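Local coordinates for HD-GYP domain-containing protein (Bdellovibrio bacteriovorus, PDB 3TM8) that binds two iron ions in an HD-GYP domain and is related to the cyclic-di-GMP phosphodiesterases, although its own reaction remains uncertain, at residues A[114-119]-A[137-142]; A[119-124]-A[166-171]; A[125-130]-A[203-208]; A[131-136]-A[196-201]. All blocks are in the same frame, centred on the assembly; numbering follows the deposited sequence.

In the fold
The four contacts follow the chain along helix 105-125, the connecting loop and helix 130-149; contacts 2 to 4 set these elements against the HD domain, while contact 1 joins two of them to each other. Contacts 1 and 4 are buried and share helix 130-149: contact 1 uses alanines and a side-chain amide that hydrogen-bonds to a backbone oxygen, contact 4 sulfur, leucine and a tyrosine against helix 190-202. Contact 2, partly buried, sets helix 105-125 against the first turn of helix 167-185. Contact 3, nearer the surface, has sparse packing between its loops. Contacts 2 and 3 share one iron, contact 3 also binds the second, and contact 4 lies inside the loop that contact 3 closes.

Contact 1. Residues A[114-119]-A[137-142]; sequences GSQQNN and KDAAGK
The amide nitrogen of Gln116 is held by two oxygens: Gln116 NE2 donates to the backbone oxygen Ala139 O over 3.1 Å, and it is also hydrogen-bonded to the hydroxyl of Tyr97. The bond to Ala139 O is moderately bent, with an N-H...O angle of 152°. It reaches the carbonyl from above its plane, off the lone-pair directions. The glutamine gets there by folding: its chain is bent at chi2 (-67°), which turns the amide away from its own helix and across the gap. A long amide suits this place because it can span the space between the backbones and place its N-H groups on Ala139 O and Tyr97.

Helices 105-125 and 130-149 follow each other in the chain and form an antiparallel helical hairpin, their local axes 10.2 Å apart and inclined at 157°. Ala139 faces the partner helix, and its methyl group leaves room for two amides beside it. Asn119 ND2 lies close to Ala139 CB, at 3.2 Å, while Gln116 NE2 passes the same methyl at 3.9 Å. Asn119 also packs on Tyr135 and Cys136 of helix 130-149, one turn nearer the connecting loop. At Ala140 the touch is lighter: Gln116 OE1 rests 4.0 Å from Ala140 CA. Helix 190-202 packs beside the interface, Leu201 against Gln116 and Thr197 against Ala140.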
loop_
_atom_site.group_PDB
_atom_site.type_symbol
_atom_site.label_atom_id
_atom_site.label_comp_id
_atom_site.label_asym_id
_atom_site.label_seq_id
_atom_site.Cartn_x
_atom_site.Cartn_y
_atom_site.Cartn_z
ATOM N N GLY A 114 -3.318 -7.588 -2.630
ATOM C CA GLY A 114 -2.445 -7.588 -3.794
ATOM C C GLY A 114 -3.017 -6.785 -4.950
ATOM O O GLY A 114 -2.285 -6.173 -5.739
ATOM N N SER A 115 -4.338 -6.800 -5.072
ATOM C CA SER A 115 -5.004 -6.009 -6.094
ATOM C C SER A 115 -4.849 -4.508 -5.817
ATOM O O SER A 115 -4.567 -3.737 -6.734
ATOM C CB SER A 115 -6.486 -6.396 -6.180
ATOM O OG SER A 115 -7.129 -5.659 -7.193
ATOM N N GLN A 116 -5.032 -4.100 -4.559
ATOM C CA GLN A 116 -4.800 -2.706 -4.191
ATOM C C GLN A 116 -3.368 -2.297 -4.517
ATOM O O GLN A 116 -3.124 -1.215 -5.053
ATOM C CB GLN A 116 -5.069 -2.476 -2.702
ATOM C CG GLN A 116 -6.514 -2.681 -2.268
ATOM C CD GLN A 116 -7.467 -1.646 -2.841
ATOM O OE1 GLN A 116 -7.199 -0.442 -2.808
ATOM N NE2 GLN A 116 -8.587 -2.116 -3.383
ATOM N N GLN A 117 -2.416 -3.182 -4.220
ATOM C CA GLN A 117 -1.023 -2.877 -4.492
ATOM C C GLN A 117 -0.810 -2.710 -5.989
ATOM O O GLN A 117 -0.120 -1.794 -6.434
ATOM C CB GLN A 117 -0.136 -3.987 -3.945
ATOM C CG GLN A 117 1.340 -3.709 -4.045
ATOM C CD GLN A 117 2.173 -4.822 -3.458
ATOM O OE1 GLN A 117 1.708 -5.591 -2.614
ATOM N NE2 GLN A 117 3.405 -4.937 -3.928
ATOM N N ASN A 118 -1.422 -3.601 -6.764
ATOM C CA ASN A 118 -1.338 -3.537 -8.218
ATOM C C ASN A 118 -1.877 -2.221 -8.754
ATOM O O ASN A 118 -1.278 -1.600 -9.641
ATOM C CB ASN A 118 -2.090 -4.725 -8.817
ATOM C CG ASN A 118 -2.040 -4.775 -10.336
ATOM O OD1 ASN A 118 -0.969 -4.779 -10.948
ATOM N ND2 ASN A 118 -3.210 -4.887 -10.948
ATOM N N ASN A 119 -3.015 -1.789 -8.211
ATOM C CA ASN A 119 -3.646 -0.560 -8.671
ATOM C C ASN A 119 -2.754 0.648 -8.396
ATOM O O ASN A 119 -2.661 1.567 -9.209
ATOM C CB ASN A 119 -4.997 -0.346 -7.989
ATOM C CG ASN A 119 -5.989 -1.461 -8.270
ATOM O OD1 ASN A 119 -5.859 -2.221 -9.239
ATOM N ND2 ASN A 119 -6.996 -1.566 -7.418
ATOM N N LYS A 137 -9.075 4.668 -7.727
ATOM C CA LYS A 137 -10.007 5.384 -6.856
ATOM C C LYS A 137 -11.261 4.555 -6.573
ATOM O O LYS A 137 -11.689 4.415 -5.429
ATOM C CB LYS A 137 -10.395 6.716 -7.496
ATOM C CG LYS A 137 -11.380 7.540 -6.690
ATOM C CD LYS A 137 -11.463 8.954 -7.249
ATOM C CE LYS A 137 -12.539 9.770 -6.570
ATOM N NZ LYS A 137 -12.532 11.156 -7.113
ATOM N N ASP A 138 -11.853 3.996 -7.621
ATOM C CA ASP A 138 -13.027 3.154 -7.446
ATOM C C ASP A 138 -12.704 1.959 -6.560
ATOM O O ASP A 138 -13.475 1.615 -5.659
ATOM C CB ASP A 138 -13.567 2.688 -8.794
ATOM C CG ASP A 138 -14.684 1.682 -8.650
ATOM O OD1 ASP A 138 -15.833 2.112 -8.436
ATOM O OD2 ASP A 138 -14.413 0.466 -8.744
ATOM N N ALA A 139 -11.550 1.339 -6.800
ATOM C CA ALA A 139 -11.147 0.186 -6.018
ATOM C C ALA A 139 -10.859 0.552 -4.566
ATOM O O ALA A 139 -11.045 -0.274 -3.681
ATOM C CB ALA A 139 -9.942 -0.491 -6.649
ATOM N N ALA A 140 -10.419 1.787 -4.314
ATOM C CA ALA A 140 -10.200 2.244 -2.938
ATOM C C ALA A 140 -11.532 2.285 -2.181
ATOM O O ALA A 140 -11.585 1.952 -0.995
ATOM C CB ALA A 140 -9.550 3.613 -2.917
ATOM N N GLY A 141 -12.600 2.698 -2.868
ATOM C CA GLY A 141 -13.937 2.640 -2.304
ATOM C C GLY A 141 -14.353 1.215 -1.992
ATOM O O GLY A 141 -14.923 0.935 -0.941
ATOM N N LYS A 142 -14.064 0.296 -2.910
ATOM C CA LYS A 142 -14.380 -1.108 -2.669
ATOM C C LYS A 142 -13.600 -1.631 -1.468
ATOM O O LYS A 142 -14.101 -2.438 -0.694
ATOM C CB LYS A 142 -14.084 -1.961 -3.908
ATOM C CG LYS A 142 -14.957 -1.609 -5.101
ATOM C CD LYS A 142 -14.524 -2.356 -6.360
ATOM C CE LYS A 142 -14.611 -3.864 -6.187
ATOM N NZ LYS A 142 -16.011 -4.370 -6.150
#

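Contact 2. Residues A[119-124]-A[166-171]; sequences NAEEVF and TISHHG. With FE (Fe (III) ion), chain D.
Glu121 and Phe124 lie nearly one turn apart on helix 105-125 and meet Ile167 and Ser168, which open the first turn of helix 167-185. The Phe124 ring reaches the isoleucine with one corner, CE2, which lies 3.9 Å from Ile167 CD1. A face of the same ring carries the carbonyl oxygen of the preceding turn, Ala120 O, 3.4 Å above its plane and offset toward the rim. Ile167 has CG1 tucked between its backbone N and carbonyl carbon (chi1 61°), and its extended chi2 carries CD1 on toward the ring. An apolar chain suits the place between the Phe124 ring and Leu214, with Ile167 CD1 also close to the backbone oxygen of Asp204.

This first turn belongs to the helical HD domain and brings a metal ligand: His170 NE2 binds an iron at 2.1 Å, together with His203, Asp204 and Asn285. On the other side of the imidazole, His170 ND1 is hydrogen-bonded to Asp288, which fixes the rotation of the ring. Thr166 caps the start of the helix, its OG1 accepting a weak bond from His169 N at 3.3 Å.

Nearly one turn before Phe124, Glu121 CG lies 3.6 Å from Ser168 OG in one of the glutamate's two conformers, which leaves this contact less certain. The serine is small enough for the helices to come close there, and its hydroxyl has a weak bond to the amide of Gln117.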
loop_
_atom_site.group_PDB
_atom_site.type_symbol
_atom_site.label_atom_id
_atom_site.label_comp_id
_atom_site.label_asym_id
_atom_site.label_seq_id
_atom_site.Cartn_x
_atom_site.Cartn_y
_atom_site.Cartn_z
ATOM N N ASN A 119 -3.015 -1.789 -8.211
ATOM C CA ASN A 119 -3.646 -0.560 -8.671
ATOM C C ASN A 119 -2.754 0.648 -8.396
ATOM O O ASN A 119 -2.661 1.567 -9.209
ATOM C CB ASN A 119 -4.997 -0.346 -7.989
ATOM C CG ASN A 119 -5.989 -1.461 -8.270
ATOM O OD1 ASN A 119 -5.859 -2.221 -9.239
ATOM N ND2 ASN A 119 -6.996 -1.566 -7.418
ATOM N N ALA A 120 -2.100 0.639 -7.239
ATOM C CA ALA A 120 -1.195 1.727 -6.871
ATOM C C ALA A 120 0.015 1.763 -7.795
ATOM O O ALA A 120 0.419 2.825 -8.268
ATOM C CB ALA A 120 -0.740 1.571 -5.445
ATOM N N GLU A 121 0.592 0.592 -8.058
ATOM C CA GLU A 121 1.752 0.507 -8.934
ATOM C C GLU A 121 1.406 1.018 -10.326
ATOM O O GLU A 121 2.203 1.699 -10.963
ATOM C CB GLU A 121 2.258 -0.933 -9.005
ATOM C CG GLU A 121 2.826 -1.468 -7.694
ATOM C CD GLU A 121 3.374 -2.880 -7.827
ATOM O OE1 GLU A 121 2.634 -3.846 -7.523
ATOM O OE2 GLU A 121 4.543 -3.019 -8.236
ATOM N N GLU A 122 0.213 0.682 -10.803
ATOM C CA GLU A 122 -0.213 1.126 -12.123
ATOM C C GLU A 122 -0.255 2.662 -12.187
ATOM O O GLU A 122 0.177 3.261 -13.164
ATOM C CB GLU A 122 -1.557 0.493 -12.481
ATOM C CG GLU A 122 -2.276 1.127 -13.647
ATOM C CD GLU A 122 -1.631 0.864 -14.977
ATOM O OE1 GLU A 122 -0.789 -0.054 -15.079
ATOM O OE2 GLU A 122 -1.986 1.582 -15.934
ATOM N N VAL A 123 -0.751 3.304 -11.132
ATOM C CA VAL A 123 -0.731 4.760 -11.084
ATOM C C VAL A 123 0.713 5.309 -11.012
ATOM O O VAL A 123 1.067 6.248 -11.728
ATOM C CB VAL A 123 -1.589 5.283 -9.905
ATOM C CG1 VAL A 123 -1.435 6.792 -9.751
ATOM C CG2 VAL A 123 -3.070 4.893 -10.102
ATOM N N PHE A 124 1.555 4.711 -10.173
ATOM C CA PHE A 124 2.943 5.172 -10.070
ATOM C C PHE A 124 3.653 5.098 -11.432
ATOM O O PHE A 124 4.464 5.961 -11.770
ATOM C CB PHE A 124 3.741 4.316 -9.080
ATOM C CG PHE A 124 3.354 4.486 -7.628
ATOM C CD1 PHE A 124 2.490 5.489 -7.203
ATOM C CD2 PHE A 124 3.884 3.622 -6.681
ATOM C CE1 PHE A 124 2.175 5.620 -5.852
ATOM C CE2 PHE A 124 3.571 3.745 -5.342
ATOM C CZ PHE A 124 2.710 4.740 -4.929
ATOM N N THR A 166 8.343 -2.843 0.113
ATOM C CA THR A 166 7.999 -2.000 -1.030
ATOM C C THR A 166 7.026 -0.885 -0.652
ATOM O O THR A 166 6.236 -1.008 0.297
ATOM C CB THR A 166 7.375 -2.808 -2.173
ATOM O OG1 THR A 166 6.141 -3.391 -1.731
ATOM C CG2 THR A 166 8.328 -3.906 -2.624
ATOM N N ILE A 167 7.071 0.201 -1.418
ATOM C CA ILE A 167 6.236 1.356 -1.126
ATOM C C ILE A 167 4.771 1.126 -1.495
ATOM O O ILE A 167 3.882 1.737 -0.910
ATOM C CB ILE A 167 6.767 2.661 -1.773
ATOM C CG1 ILE A 167 6.816 2.555 -3.296
ATOM C CG2 ILE A 167 8.131 3.031 -1.195
ATOM C CD1 ILE A 167 7.231 3.841 -3.973
ATOM N N SER A 168 4.508 0.246 -2.457
ATOM C CA SER A 168 3.128 -0.047 -2.805
ATOM C C SER A 168 2.466 -0.918 -1.734
ATOM O O SER A 168 1.336 -0.657 -1.328
ATOM C CB SER A 168 3.022 -0.665 -4.189
ATOM O OG SER A 168 3.839 -1.806 -4.268
ATOM N N HIS A 169 3.169 -1.940 -1.253
ATOM C CA HIS A 169 2.628 -2.741 -0.153
ATOM C C HIS A 169 2.427 -1.844 1.088
ATOM O O HIS A 169 1.386 -1.880 1.754
ATOM C CB HIS A 169 3.554 -3.925 0.121
ATOM C CG HIS A 169 3.059 -4.889 1.155
ATOM N ND1 HIS A 169 3.147 -6.254 0.982
ATOM C CD2 HIS A 169 2.526 -4.700 2.383
ATOM C CE1 HIS A 169 2.674 -6.865 2.053
ATOM N NE2 HIS A 169 2.282 -5.943 2.917
ATOM N N HIS A 170 3.424 -1.016 1.372
ATOM C CA HIS A 170 3.372 -0.080 2.493
ATOM C C HIS A 170 2.185 0.888 2.347
ATOM O O HIS A 170 1.498 1.196 3.323
ATOM C CB HIS A 170 4.736 0.622 2.579
ATOM C CG HIS A 170 4.765 1.891 3.379
ATOM N ND1 HIS A 170 4.650 1.931 4.755
ATOM C CD2 HIS A 170 4.977 3.170 2.986
ATOM C CE1 HIS A 170 4.777 3.182 5.167
ATOM N NE2 HIS A 170 4.974 3.954 4.115
ATOM N N GLY A 171 1.894 1.326 1.121
ATOM C CA GLY A 171 0.723 2.156 0.889
ATOM C C GLY A 171 -0.562 1.426 1.251
ATOM O O GLY A 171 -1.467 2.001 1.871
HETATM FE FE FE D . 5.328 6.054 4.045
HETATM O O HOH W 1 5.443 8.014 4.237
#

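Contact 3. Residues A[125-130]-A[203-208]; sequences ENPENV and HDYGHH. With FE (Fe (III) ion), chain D; FE (Fe (III) ion), chain E; PO4 (phosphate ion), chain C.
With chi1 at 176°, Tyr205 swings its ring out beside its own carbonyl carbon and toward Pro127, so that the hydroxyl Tyr205 OH rests 3.6 Å from Pro127 CG. The two side chains cross at about a right angle, and the proline's CG and CB both lie near the hydroxyl. Proline suits its place as the second residue of a type I turn, Asn126 to Asn129, because its fixed phi matches the turn. Beside it, Glu125 CG lies only loosely against the imidazole, 4.4 Å from His208 NE2, while the carboxylate of Glu125 turns to salt bridges with Lys74 and Arg27.

Tyr205 directly follows the His-Asp pair that names the HD superfamily. His203 NE2 binds the first iron at 2.3 Å. Asp204 bridges the metals, with OD2 2.1 Å from that iron and OD1 2.1 Å from the second, which His232, His257 and Glu258 complete. Water 1 bridges the same two irons. A carboxylate is the natural choice here, since each oxygen can serve one cation.

A phosphate, probably from the crystallisation liquor, also spans both irons through its O2 and O4. His207 NE2 donates to phosphate O4 over 2.8 Å, with the oxygen in the plane of the imidazole at its edge. Arg289, Trp229 and Asn285 hold the same anion with further hydrogen bonds.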
loop_
_atom_site.group_PDB
_atom_site.type_symbol
_atom_site.label_atom_id
_atom_site.label_comp_id
_atom_site.label_asym_id
_atom_site.label_seq_id
_atom_site.Cartn_x
_atom_site.Cartn_y
_atom_site.Cartn_z
ATOM N N GLU A 125 3.357 4.057 -12.206
ATOM C CA GLU A 125 4.036 3.833 -13.480
ATOM C C GLU A 125 3.433 4.691 -14.590
ATOM O O GLU A 125 4.099 5.018 -15.568
ATOM C CB GLU A 125 3.992 2.347 -13.864
ATOM C CG GLU A 125 4.821 1.452 -12.962
ATOM C CD GLU A 125 4.531 -0.027 -13.174
ATOM O OE1 GLU A 125 4.181 -0.418 -14.307
ATOM O OE2 GLU A 125 4.640 -0.802 -12.201
ATOM N N ASN A 126 2.164 5.049 -14.421
ATOM C CA ASN A 126 1.400 5.757 -15.450
ATOM C C ASN A 126 0.593 6.896 -14.849
ATOM O O ASN A 126 -0.634 6.894 -14.913
ATOM C CB ASN A 126 0.456 4.786 -16.162
ATOM C CG ASN A 126 1.173 3.580 -16.702
ATOM O OD1 ASN A 126 1.788 3.643 -17.756
ATOM N ND2 ASN A 126 1.112 2.476 -15.973
ATOM N N PRO A 127 1.278 7.873 -14.250
ATOM C CA PRO A 127 0.556 8.891 -13.479
ATOM C C PRO A 127 -0.356 9.791 -14.323
ATOM O O PRO A 127 -1.258 10.422 -13.775
ATOM C CB PRO A 127 1.685 9.699 -12.824
ATOM C CG PRO A 127 2.884 9.456 -13.693
ATOM C CD PRO A 127 2.739 8.038 -14.161
ATOM N N GLU A 128 -0.136 9.837 -15.631
ATOM C CA GLU A 128 -0.956 10.666 -16.508
ATOM C C GLU A 128 -2.238 9.950 -16.935
ATOM O O GLU A 128 -3.125 10.563 -17.530
ATOM C CB GLU A 128 -0.159 11.079 -17.748
ATOM C CG GLU A 128 1.065 11.925 -17.445
ATOM C CD GLU A 128 0.756 13.407 -17.408
ATOM O OE1 GLU A 128 -0.439 13.765 -17.324
ATOM O OE2 GLU A 128 1.709 14.213 -17.474
ATOM N N ASN A 129 -2.340 8.660 -16.629
ATOM C CA ASN A 129 -3.441 7.844 -17.133
ATOM C C ASN A 129 -4.710 8.030 -16.301
ATOM O O ASN A 129 -4.803 7.561 -15.167
ATOM C CB ASN A 129 -3.014 6.371 -17.182
ATOM C CG ASN A 129 -3.990 5.492 -17.946
ATOM O OD1 ASN A 129 -5.188 5.489 -17.676
ATOM N ND2 ASN A 129 -3.469 4.712 -18.889
ATOM N N VAL A 130 -5.683 8.725 -16.874
ATOM C CA VAL A 130 -6.900 9.050 -16.140
ATOM C C VAL A 130 -7.670 7.787 -15.734
ATOM O O VAL A 130 -8.135 7.660 -14.601
ATOM C CB VAL A 130 -7.793 10.003 -16.958
ATOM C CG1 VAL A 130 -9.111 10.262 -16.244
ATOM C CG2 VAL A 130 -7.050 11.306 -17.220
ATOM N N HIS A 203 0.578 7.458 -1.090
ATOM C CA HIS A 203 1.239 8.530 -0.352
ATOM C C HIS A 203 2.729 8.658 -0.647
ATOM O O HIS A 203 3.263 9.768 -0.662
ATOM C CB HIS A 203 0.974 8.447 1.160
ATOM C CG HIS A 203 1.806 7.435 1.887
ATOM N ND1 HIS A 203 1.474 6.096 1.959
ATOM C CD2 HIS A 203 2.961 7.573 2.583
ATOM C CE1 HIS A 203 2.388 5.457 2.672
ATOM N NE2 HIS A 203 3.294 6.333 3.072
ATOM N N ASP A 204 3.397 7.528 -0.885
ATOM C CA ASP A 204 4.851 7.516 -1.056
ATOM C C ASP A 204 5.296 7.488 -2.507
ATOM O O ASP A 204 6.394 7.025 -2.830
ATOM C CB ASP A 204 5.476 6.380 -0.246
ATOM C CG ASP A 204 5.850 6.812 1.164
ATOM O OD1 ASP A 204 6.022 8.035 1.377
ATOM O OD2 ASP A 204 5.970 5.936 2.053
ATOM N N TYR A 205 4.458 8.028 -3.382
ATOM C CA TYR A 205 4.813 8.171 -4.787
ATOM C C TYR A 205 6.197 8.813 -4.979
ATOM O O TYR A 205 6.941 8.456 -5.898
ATOM C CB TYR A 205 3.739 8.984 -5.510
ATOM C CG TYR A 205 4.067 9.281 -6.951
ATOM C CD1 TYR A 205 4.463 8.270 -7.826
ATOM C CD2 TYR A 205 3.989 10.577 -7.437
ATOM C CE1 TYR A 205 4.759 8.554 -9.157
ATOM C CE2 TYR A 205 4.291 10.868 -8.745
ATOM C CZ TYR A 205 4.675 9.860 -9.602
ATOM O OH TYR A 205 4.965 10.185 -10.901
ATOM N N GLY A 206 6.554 9.750 -4.103
ATOM C CA GLY A 206 7.845 10.410 -4.198
ATOM C C GLY A 206 9.045 9.486 -4.090
ATOM O O GLY A 206 10.148 9.854 -4.519
ATOM N N HIS A 207 8.852 8.307 -3.502
ATOM C CA HIS A 207 9.940 7.333 -3.384
ATOM C C HIS A 207 10.060 6.425 -4.609
ATOM O O HIS A 207 10.968 5.608 -4.664
ATOM C CB HIS A 207 9.760 6.404 -2.170
ATOM C CG HIS A 207 9.942 7.052 -0.831
ATOM N ND1 HIS A 207 11.031 7.834 -0.504
ATOM C CD2 HIS A 207 9.203 6.946 0.300
ATOM C CE1 HIS A 207 10.928 8.219 0.757
ATOM N NE2 HIS A 207 9.833 7.687 1.271
ATOM N N HIS A 208 9.124 6.512 -5.550
ATOM C CA HIS A 208 9.121 5.576 -6.674
ATOM C C HIS A 208 10.414 5.717 -7.463
ATOM O O HIS A 208 10.765 6.814 -7.894
ATOM C CB HIS A 208 7.904 5.833 -7.555
ATOM C CG HIS A 208 7.781 4.907 -8.719
ATOM N ND1 HIS A 208 7.531 3.558 -8.585
ATOM C CD2 HIS A 208 7.827 5.153 -10.046
ATOM C CE1 HIS A 208 7.447 3.010 -9.784
ATOM N NE2 HIS A 208 7.616 3.957 -10.688
HETATM FE FE FE D . 5.328 6.054 4.045
HETATM FE FE FE E . 6.602 9.100 3.147
HETATM P P PO4 C . 8.304 6.882 4.738
HETATM O O1 PO4 C . 9.699 6.324 4.864
HETATM O O2 PO4 C . 7.254 5.797 4.714
HETATM O O3 PO4 C . 7.947 7.721 5.988
HETATM O O4 PO4 C . 8.231 7.826 3.557
HETATM O O HOH W 1 5.443 8.014 4.237
#

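Contact 4. Residues A[131-136]-A[196-201]; sequences ESYNYC and LTLGAL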
loop_
_atom_site.group_PDB
_atom_site.type_symbol
_atom_site.label_atom_id
_atom_site.label_comp_id
_atom_site.label_asym_id
_atom_site.label_seq_id
_atom_site.Cartn_x
_atom_site.Cartn_y
_atom_site.Cartn_z
ATOM N N GLU A 131 -7.800 6.856 -16.670
ATOM C CA GLU A 131 -8.518 5.619 -16.402
ATOM C C GLU A 131 -7.883 4.824 -15.263
ATOM O O GLU A 131 -8.582 4.273 -14.422
ATOM C CB GLU A 131 -8.582 4.759 -17.668
ATOM C CG GLU A 131 -9.192 3.381 -17.460
ATOM C CD GLU A 131 -9.421 2.629 -18.765
ATOM O OE1 GLU A 131 -8.666 2.851 -19.738
ATOM O OE2 GLU A 131 -10.370 1.819 -18.818
ATOM N N SER A 132 -6.557 4.762 -15.235
ATOM C CA SER A 132 -5.873 4.002 -14.193
ATOM C C SER A 132 -6.061 4.644 -12.824
ATOM O O SER A 132 -6.213 3.953 -11.810
ATOM C CB SER A 132 -4.383 3.875 -14.505
ATOM O OG SER A 132 -4.184 3.100 -15.668
ATOM N N TYR A 133 -6.033 5.972 -12.795
ATOM C CA TYR A 133 -6.295 6.689 -11.552
ATOM C C TYR A 133 -7.726 6.419 -11.089
ATOM O O TYR A 133 -7.966 6.084 -9.929
ATOM C CB TYR A 133 -6.052 8.191 -11.725
ATOM C CG TYR A 133 -6.396 8.999 -10.488
ATOM C CD1 TYR A 133 -5.434 9.257 -9.519
ATOM C CD2 TYR A 133 -7.681 9.509 -10.284
ATOM C CE1 TYR A 133 -5.737 9.993 -8.388
ATOM C CE2 TYR A 133 -7.990 10.249 -9.149
ATOM C CZ TYR A 133 -7.009 10.484 -8.208
ATOM O OH TYR A 133 -7.300 11.216 -7.077
ATOM N N ASN A 134 -8.675 6.528 -12.009
ATOM C CA ASN A 134 -10.073 6.346 -11.632
ATOM C C ASN A 134 -10.365 4.908 -11.213
ATOM O O ASN A 134 -11.174 4.673 -10.322
ATOM C CB ASN A 134 -11.015 6.782 -12.752
ATOM C CG ASN A 134 -11.040 8.284 -12.933
ATOM O OD1 ASN A 134 -10.671 9.031 -12.027
ATOM N ND2 ASN A 134 -11.489 8.737 -14.097
ATOM N N TYR A 135 -9.705 3.945 -11.848
ATOM C CA TYR A 135 -9.836 2.559 -11.434
ATOM C C TYR A 135 -9.324 2.381 -10.000
ATOM O O TYR A 135 -9.973 1.747 -9.166
ATOM C CB TYR A 135 -9.066 1.648 -12.393
ATOM C CG TYR A 135 -9.302 0.181 -12.133
ATOM C CD1 TYR A 135 -10.345 -0.494 -12.762
ATOM C CD2 TYR A 135 -8.501 -0.528 -11.243
ATOM C CE1 TYR A 135 -10.577 -1.837 -12.520
ATOM C CE2 TYR A 135 -8.728 -1.872 -10.990
ATOM C CZ TYR A 135 -9.765 -2.520 -11.635
ATOM O OH TYR A 135 -9.990 -3.853 -11.390
ATOM N N CYS A 136 -8.152 2.948 -9.718
ATOM C CA CYS A 136 -7.570 2.878 -8.384
ATOM C C CYS A 136 -8.511 3.517 -7.360
ATOM O O CYS A 136 -8.711 2.984 -6.262
ATOM C CB CYS A 136 -6.205 3.579 -8.372
ATOM S SG CYS A 136 -5.261 3.415 -6.859
ATOM N N LEU A 196 -9.226 9.436 1.518
ATOM C CA LEU A 196 -8.233 9.102 2.532
ATOM C C LEU A 196 -7.507 7.818 2.146
ATOM O O LEU A 196 -6.279 7.738 2.200
ATOM C CB LEU A 196 -8.916 8.936 3.894
ATOM C CG LEU A 196 -8.087 8.327 5.026
ATOM C CD1 LEU A 196 -6.940 9.246 5.408
ATOM C CD2 LEU A 196 -8.965 8.014 6.235
ATOM N N THR A 197 -8.286 6.813 1.756
ATOM C CA THR A 197 -7.741 5.516 1.389
ATOM C C THR A 197 -6.865 5.636 0.143
ATOM O O THR A 197 -5.744 5.107 0.090
ATOM C CB THR A 197 -8.877 4.506 1.166
ATOM O OG1 THR A 197 -9.611 4.373 2.389
ATOM C CG2 THR A 197 -8.338 3.143 0.739
ATOM N N LEU A 198 -7.373 6.344 -0.861
ATOM C CA LEU A 198 -6.621 6.552 -2.093
ATOM C C LEU A 198 -5.311 7.309 -1.846
ATOM O O LEU A 198 -4.246 6.928 -2.355
ATOM C CB LEU A 198 -7.488 7.284 -3.117
ATOM C CG LEU A 198 -6.867 7.568 -4.480
ATOM C CD1 LEU A 198 -6.393 6.278 -5.159
ATOM C CD2 LEU A 198 -7.874 8.323 -5.353
ATOM N N GLY A 199 -5.388 8.394 -1.080
ATOM C CA GLY A 199 -4.202 9.157 -0.756
ATOM C C GLY A 199 -3.200 8.330 0.020
ATOM O O GLY A 199 -1.995 8.362 -0.269
ATOM N N ALA A 200 -3.687 7.552 0.986
ATOM C CA ALA A 200 -2.804 6.663 1.735
ATOM C C ALA A 200 -2.135 5.631 0.823
ATOM O O ALA A 200 -0.947 5.360 0.924
ATOM C CB ALA A 200 -3.561 5.993 2.873
ATOM N N LEU A 201 -2.901 5.060 -0.089
ATOM C CA LEU A 201 -2.342 4.083 -0.997
ATOM C C LEU A 201 -1.195 4.676 -1.821
ATOM O O LEU A 201 -0.176 4.011 -2.043
ATOM C CB LEU A 201 -3.456 3.558 -1.889
ATOM C CG LEU A 201 -3.105 2.460 -2.872
ATOM C CD1 LEU A 201 -2.486 1.276 -2.156
ATOM C CD2 LEU A 201 -4.367 2.053 -3.605
#
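Cys136 points its sulfur at Leu198, and this is the tight part of a helix-helix contact that packs helix 130-149 onto helix 190-202 of the all-helical HD domain. The local axes are 11.5 Å apart at their closest and inclined at 119°, so leucine and tyrosine side chains, with a short cysteine among them, fill the space. Cys136 SG lies 3.5 Å from Leu198 CD1, and 3.6 Å from Leu201 CD2 in one of the two conformers of that leucine. Cysteine suits this position: its sulfur is only weakly polar and readily polarised, and the side chain is short enough to let the backbones approach, with Cys136 CA and Leu198 CA 7.3 Å apart. Leu198 carries CG anti to the backbone N (chi1 -179°), which sends its methyl groups across the gap. Val123 and Asn119 of helix 105-125 close over the cysteine.

The outer face of helix 130-149 is quite different. Glu131, Asn134 and Tyr135 are exposed there, and polar or amphipathic side chains fit a surface that meets water.

Tyr133 stands between these two regions, buried but with a polar end. Its ring crosses Leu198 obliquely and packs on Phe246 and His245, while its hydroxyl is hydrogen-bonded to Asp247, which also forms a salt bridge with Lys137. The other leucine branch lies beside that hydroxyl, Leu198 CD2 resting 3.4 Å from Tyr133 OH.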